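Melibiose/raffinose/stachyose-binding protein MelE (Bacillus subtilis subsp. subtilis str. 168, PDB 4R6H) binds melibiose, raffinose and stachyose as the solute-binding component of the ABC transporter MelEDC-MsmX, which imports these sugars. Local coordinates at residues 86-98 and 307-319. Sequence-based numbering, arbitrary orientation. Where two conformers were deposited one is given.
Sequences NDLPDLFDTHGWG and ERYTLAAWKDSPQ
E307 holds the T94–W97 type I' turn through OE2 and, through OE1, the residue that follows it. E307 OE2 accepts from T94 OG1 at 2.6 Å and, from the opposite face of the carboxylate, from the G96 backbone N; E307 OE1 turns its syn lone pair to G98 N in a longer bond of 3.3 Å. T94 OG1 in turn accepts a hydrogen bond from T310 OG1 (2.7 Å), so that a chain of hydrogen bonds runs from strand 310-313 through T94 to the carboxylate. With an alanine here instead of the glutamate, G96 N and G98 N would probably lose their acceptor, and the T94 hydroxyl the acceptor for its own hydrogen.

Beside the turn, D93, its CG anti to the backbone N (chi1 -170°), presents OD1 to T310 N at 2.9 Å; the same oxygen takes H95 N from the other face in an Asx turn, while D93 OD2 is hydrogen-bonded to T40 OG1. F92 and A312 exchange two backbone bonds as an antiparallel pair, and A312 CB sits over the F92 ring, 4.1 Å from its centroid. At the far end L88 CB lies over the five-membered ring of W314, whose opposite face is covered by the backbone of D316 and S317. D90 OD1 accepts from S317 OG (2.7 Å), and D90 OD2 from T36 N, tying in strand 33-38.

Distant chain segments thus pair within a small antiparallel sheet, whose third strand, 136-137, lies on the other side of 310-313. Apolar contacts fill the middle, while buried carboxylates at either end are satisfied largely by backbone N-H groups and hydroxyls, consistent with a tightly fixed turn.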
loop_
_atom_site.group_PDB
_atom_site.type_symbol
_atom_site.label_atom_id
_atom_site.label_comp_id
_atom_site.label_asym_id
_atom_site.label_seq_id
_atom_site.Cartn_x
_atom_site.Cartn_y
_atom_site.Cartn_z
ATOM N N ASN A 86 26.613 -8.114 -4.508
ATOM C CA ASN A 86 26.762 -7.010 -5.462
ATOM C C ASN A 86 26.475 -7.481 -6.892
ATOM O O ASN A 86 27.268 -7.279 -7.809
ATOM C CB ASN A 86 28.141 -6.355 -5.295
ATOM C CG ASN A 86 28.037 -5.024 -4.603
ATOM O OD1 ASN A 86 28.473 -4.864 -3.464
ATOM N ND2 ASN A 86 27.394 -4.063 -5.274
ATOM N N ASP A 87 25.323 -8.133 -7.048
ATOM C CA ASP A 87 24.919 -8.823 -8.257
ATOM C C ASP A 87 23.415 -8.657 -8.441
ATOM O O ASP A 87 22.639 -9.618 -8.462
ATOM C CB ASP A 87 25.294 -10.326 -8.209
ATOM C CG ASP A 87 24.983 -11.051 -9.501
ATOM O OD1 ASP A 87 25.124 -10.416 -10.577
ATOM O OD2 ASP A 87 24.592 -12.249 -9.438
ATOM N N LEU A 88 23.038 -7.403 -8.642
ATOM C CA LEU A 88 21.651 -7.037 -8.757
ATOM C C LEU A 88 21.127 -7.255 -10.158
ATOM O O LEU A 88 21.867 -7.256 -11.108
ATOM C CB LEU A 88 21.423 -5.596 -8.332
ATOM C CG LEU A 88 21.422 -5.327 -6.820
ATOM C CD1 LEU A 88 22.843 -5.369 -6.242
ATOM C CD2 LEU A 88 20.750 -4.013 -6.513
ATOM N N PRO A 89 19.810 -7.421 -10.275
ATOM C CA PRO A 89 19.236 -7.333 -11.588
ATOM C C PRO A 89 19.476 -5.944 -12.156
ATOM O O PRO A 89 19.704 -4.983 -11.415
ATOM C CB PRO A 89 17.733 -7.522 -11.316
ATOM C CG PRO A 89 17.621 -7.979 -9.900
ATOM C CD PRO A 89 18.774 -7.362 -9.231
ATOM N N ASP A 90 19.360 -5.820 -13.472
ATOM C CA ASP A 90 19.555 -4.505 -14.114
ATOM C C ASP A 90 18.485 -3.504 -13.650
ATOM O O ASP A 90 18.762 -2.352 -13.382
ATOM C CB ASP A 90 19.549 -4.629 -15.626
ATOM C CG ASP A 90 20.615 -5.614 -16.139
ATOM O OD1 ASP A 90 21.786 -5.491 -15.698
ATOM O OD2 ASP A 90 20.236 -6.525 -16.913
ATOM N N LEU A 91 17.280 -4.021 -13.540
ATOM C CA LEU A 91 16.137 -3.234 -13.057
ATOM C C LEU A 91 15.431 -4.049 -11.984
ATOM O O LEU A 91 15.251 -5.269 -12.141
ATOM C CB LEU A 91 15.170 -2.964 -14.194
ATOM C CG LEU A 91 15.603 -1.953 -15.251
ATOM C CD1 LEU A 91 14.807 -2.108 -16.548
ATOM C CD2 LEU A 91 15.492 -0.537 -14.727
ATOM N N PHE A 92 14.983 -3.372 -10.947
ATOM C CA PHE A 92 14.308 -4.058 -9.850
ATOM C C PHE A 92 13.257 -3.148 -9.215
ATOM O O PHE A 92 13.288 -1.949 -9.313
ATOM C CB PHE A 92 15.316 -4.591 -8.826
ATOM C CG PHE A 92 16.248 -3.561 -8.300
ATOM C CD1 PHE A 92 17.447 -3.278 -8.961
ATOM C CD2 PHE A 92 15.932 -2.834 -7.177
ATOM C CE1 PHE A 92 18.277 -2.281 -8.480
ATOM C CE2 PHE A 92 16.787 -1.859 -6.687
ATOM C CZ PHE A 92 17.949 -1.583 -7.348
ATOM N N ASP A 93 12.329 -3.786 -8.526
ATOM C CA ASP A 93 11.210 -3.112 -7.857
ATOM C C ASP A 93 11.593 -2.814 -6.412
ATOM O O ASP A 93 12.002 -3.724 -5.640
ATOM C CB ASP A 93 10.039 -4.064 -7.948
ATOM C CG ASP A 93 8.677 -3.467 -7.526
ATOM O OD1 ASP A 93 8.627 -2.362 -6.966
ATOM O OD2 ASP A 93 7.660 -4.207 -7.769
ATOM N N THR A 94 11.506 -1.553 -6.019
ATOM C CA THR A 94 11.805 -1.206 -4.640
ATOM C C THR A 94 10.606 -1.343 -3.679
ATOM O O THR A 94 10.810 -1.332 -2.471
ATOM C CB THR A 94 12.401 0.207 -4.547
ATOM O OG1 THR A 94 11.488 1.151 -5.101
ATOM C CG2 THR A 94 13.696 0.283 -5.348
ATOM N N HIS A 95 9.394 -1.430 -4.220
ATOM C CA HIS A 95 8.139 -1.701 -3.512
ATOM C C HIS A 95 7.992 -1.102 -2.120
ATOM O O HIS A 95 7.642 -1.812 -1.170
ATOM C CB HIS A 95 7.870 -3.215 -3.500
ATOM C CG HIS A 95 8.840 -4.030 -2.690
ATOM N ND1 HIS A 95 8.471 -4.663 -1.517
ATOM C CD2 HIS A 95 10.109 -4.420 -2.937
ATOM C CE1 HIS A 95 9.499 -5.341 -1.048
ATOM N NE2 HIS A 95 10.501 -5.225 -1.899
ATOM N N GLY A 96 8.254 0.188 -2.015
ATOM C CA GLY A 96 8.081 0.942 -0.754
ATOM C C GLY A 96 9.283 1.049 0.136
ATOM O O GLY A 96 9.196 1.638 1.210
ATOM N N TRP A 97 10.408 0.495 -0.307
ATOM C CA TRP A 97 11.642 0.468 0.459
ATOM C C TRP A 97 12.805 1.129 -0.288
ATOM O O TRP A 97 13.957 0.829 0.019
ATOM C CB TRP A 97 12.003 -0.984 0.793
ATOM C CG TRP A 97 11.013 -1.721 1.639
ATOM C CD1 TRP A 97 9.927 -2.455 1.199
ATOM C CD2 TRP A 97 11.017 -1.817 3.054
ATOM N NE1 TRP A 97 9.255 -2.976 2.273
ATOM C CE2 TRP A 97 9.895 -2.603 3.425
ATOM C CE3 TRP A 97 11.852 -1.313 4.050
ATOM C CZ2 TRP A 97 9.609 -2.918 4.763
ATOM C CZ3 TRP A 97 11.556 -1.614 5.382
ATOM C CH2 TRP A 97 10.432 -2.399 5.713
ATOM N N GLY A 98 12.493 2.007 -1.235
ATOM C CA GLY A 98 13.498 2.626 -2.117
ATOM C C GLY A 98 14.698 3.241 -1.403
ATOM O O GLY A 98 15.859 2.906 -1.684
ATOM N N GLU A 307 4.754 4.648 -2.989
ATOM C CA GLU A 307 5.321 3.593 -3.834
ATOM C C GLU A 307 4.469 2.379 -3.831
ATOM O O GLU A 307 4.088 1.896 -2.762
ATOM C CB GLU A 307 6.635 3.077 -3.260
ATOM C CG GLU A 307 7.861 3.818 -3.633
ATOM C CD GLU A 307 9.105 3.078 -3.190
ATOM O OE1 GLU A 307 9.754 3.526 -2.225
ATOM O OE2 GLU A 307 9.414 2.022 -3.764
ATOM N N ARG A 308 4.232 1.814 -4.998
ATOM C CA ARG A 308 3.660 0.507 -5.094
ATOM C C ARG A 308 4.635 -0.372 -5.884
ATOM O O ARG A 308 5.366 -1.204 -5.299
ATOM C CB ARG A 308 2.242 0.544 -5.690
ATOM C CG ARG A 308 1.656 -0.800 -6.032
ATOM C CD ARG A 308 1.116 -1.514 -4.842
ATOM N NE ARG A 308 0.169 -2.537 -5.289
ATOM C CZ ARG A 308 -0.169 -3.602 -4.573
ATOM N NH1 ARG A 308 0.354 -3.803 -3.370
ATOM N NH2 ARG A 308 -1.034 -4.478 -5.066
ATOM N N TYR A 309 4.633 -0.208 -7.209
ATOM C CA TYR A 309 5.615 -0.879 -8.069
ATOM C C TYR A 309 6.526 0.155 -8.664
ATOM O O TYR A 309 6.080 1.150 -9.218
ATOM C CB TYR A 309 4.921 -1.659 -9.186
ATOM C CG TYR A 309 3.909 -2.649 -8.723
ATOM C CD1 TYR A 309 4.195 -3.565 -7.738
ATOM C CD2 TYR A 309 2.650 -2.644 -9.273
ATOM C CE1 TYR A 309 3.247 -4.510 -7.359
ATOM C CE2 TYR A 309 1.705 -3.556 -8.891
ATOM C CZ TYR A 309 2.012 -4.467 -7.913
ATOM O OH TYR A 309 1.100 -5.420 -7.473
ATOM N N THR A 310 7.841 -0.115 -8.623
ATOM C CA THR A 310 8.801 0.773 -9.243
ATOM C C THR A 310 9.790 0.025 -10.123
ATOM O O THR A 310 9.865 -1.202 -10.068
ATOM C CB THR A 310 9.631 1.580 -8.222
ATOM O OG1 THR A 310 10.540 0.690 -7.556
ATOM C CG2 THR A 310 8.752 2.280 -7.181
ATOM N N LEU A 311 10.472 0.787 -10.955
ATOM C CA LEU A 311 11.633 0.330 -11.718
ATOM C C LEU A 311 12.775 1.212 -11.250
ATOM O O LEU A 311 12.815 2.407 -11.558
ATOM C CB LEU A 311 11.433 0.488 -13.245
ATOM C CG LEU A 311 10.510 -0.564 -13.835
ATOM C CD1 LEU A 311 9.978 -0.168 -15.206
ATOM C CD2 LEU A 311 11.212 -1.936 -13.943
ATOM N N ALA A 312 13.719 0.605 -10.534
ATOM C CA ALA A 312 14.977 1.200 -10.144
ATOM C C ALA A 312 16.073 0.511 -10.943
ATOM O O ALA A 312 15.989 -0.693 -11.215
ATOM C CB ALA A 312 15.217 0.993 -8.660
ATOM N N ALA A 313 17.067 1.270 -11.383
ATOM C CA ALA A 313 18.194 0.708 -12.144
ATOM C C ALA A 313 19.340 0.508 -11.189
ATOM O O ALA A 313 19.631 1.337 -10.320
ATOM C CB ALA A 313 18.602 1.637 -13.286
ATOM N N TRP A 314 20.043 -0.593 -11.363
ATOM C CA TRP A 314 21.252 -0.801 -10.571
ATOM C C TRP A 314 22.370 0.109 -11.104
ATOM O O TRP A 314 22.694 0.039 -12.283
ATOM C CB TRP A 314 21.682 -2.237 -10.700
ATOM C CG TRP A 314 22.919 -2.587 -9.917
ATOM C CD1 TRP A 314 23.383 -1.990 -8.783
ATOM C CD2 TRP A 314 23.815 -3.659 -10.217
ATOM N NE1 TRP A 314 24.541 -2.632 -8.350
ATOM C CE2 TRP A 314 24.809 -3.664 -9.204
ATOM C CE3 TRP A 314 23.863 -4.614 -11.216
ATOM C CZ2 TRP A 314 25.881 -4.586 -9.205
ATOM C CZ3 TRP A 314 24.937 -5.579 -11.200
ATOM C CH2 TRP A 314 25.901 -5.532 -10.201
ATOM N N LYS A 315 22.917 0.932 -10.212
ATOM C CA LYS A 315 23.933 1.918 -10.596
ATOM C C LYS A 315 25.158 1.277 -11.237
ATOM O O LYS A 315 25.805 1.892 -12.083
ATOM C CB LYS A 315 24.336 2.787 -9.403
ATOM C CG LYS A 315 25.148 2.085 -8.322
ATOM C CD LYS A 315 25.485 3.035 -7.171
ATOM C CE LYS A 315 26.294 2.341 -6.089
ATOM N NZ LYS A 315 27.721 2.156 -6.470
ATOM N N ASP A 316 25.465 0.048 -10.844
ATOM C CA ASP A 316 26.630 -0.627 -11.361
ATOM C C ASP A 316 26.291 -1.673 -12.419
ATOM O O ASP A 316 27.139 -2.467 -12.788
ATOM C CB ASP A 316 27.471 -1.162 -10.184
ATOM C CG ASP A 316 28.061 -0.031 -9.365
ATOM O OD1 ASP A 316 28.422 1.019 -9.934
ATOM O OD2 ASP A 316 28.096 -0.160 -8.130
ATOM N N SER A 317 25.072 -1.643 -12.976
ATOM C CA SER A 317 24.736 -2.548 -14.058
ATOM C C SER A 317 25.593 -2.287 -15.282
ATOM O O SER A 317 25.721 -1.149 -15.700
ATOM C CB SER A 317 23.282 -2.378 -14.497
ATOM O OG SER A 317 22.980 -3.123 -15.685
ATOM N N PRO A 318 26.163 -3.354 -15.864
ATOM C CA PRO A 318 26.828 -3.164 -17.165
ATOM C C PRO A 318 25.856 -2.731 -18.259
ATOM O O PRO A 318 26.279 -2.181 -19.269
ATOM C CB PRO A 318 27.403 -4.551 -17.469
ATOM C CG PRO A 318 27.517 -5.239 -16.153
ATOM C CD PRO A 318 26.409 -4.691 -15.294
ATOM N N GLN A 319 24.557 -2.919 -18.022
ATOM C CA GLN A 319 23.540 -2.575 -18.989
ATOM C C GLN A 319 22.672 -1.383 -18.514
ATOM O O GLN A 319 21.501 -1.277 -18.892
ATOM C CB GLN A 319 22.709 -3.827 -19.268
ATOM C CG GLN A 319 23.256 -4.597 -20.467
ATOM C CD GLN A 319 22.994 -6.083 -20.417
ATOM O OE1 GLN A 319 23.514 -6.836 -21.239
ATOM N NE2 GLN A 319 22.196 -6.517 -19.454
#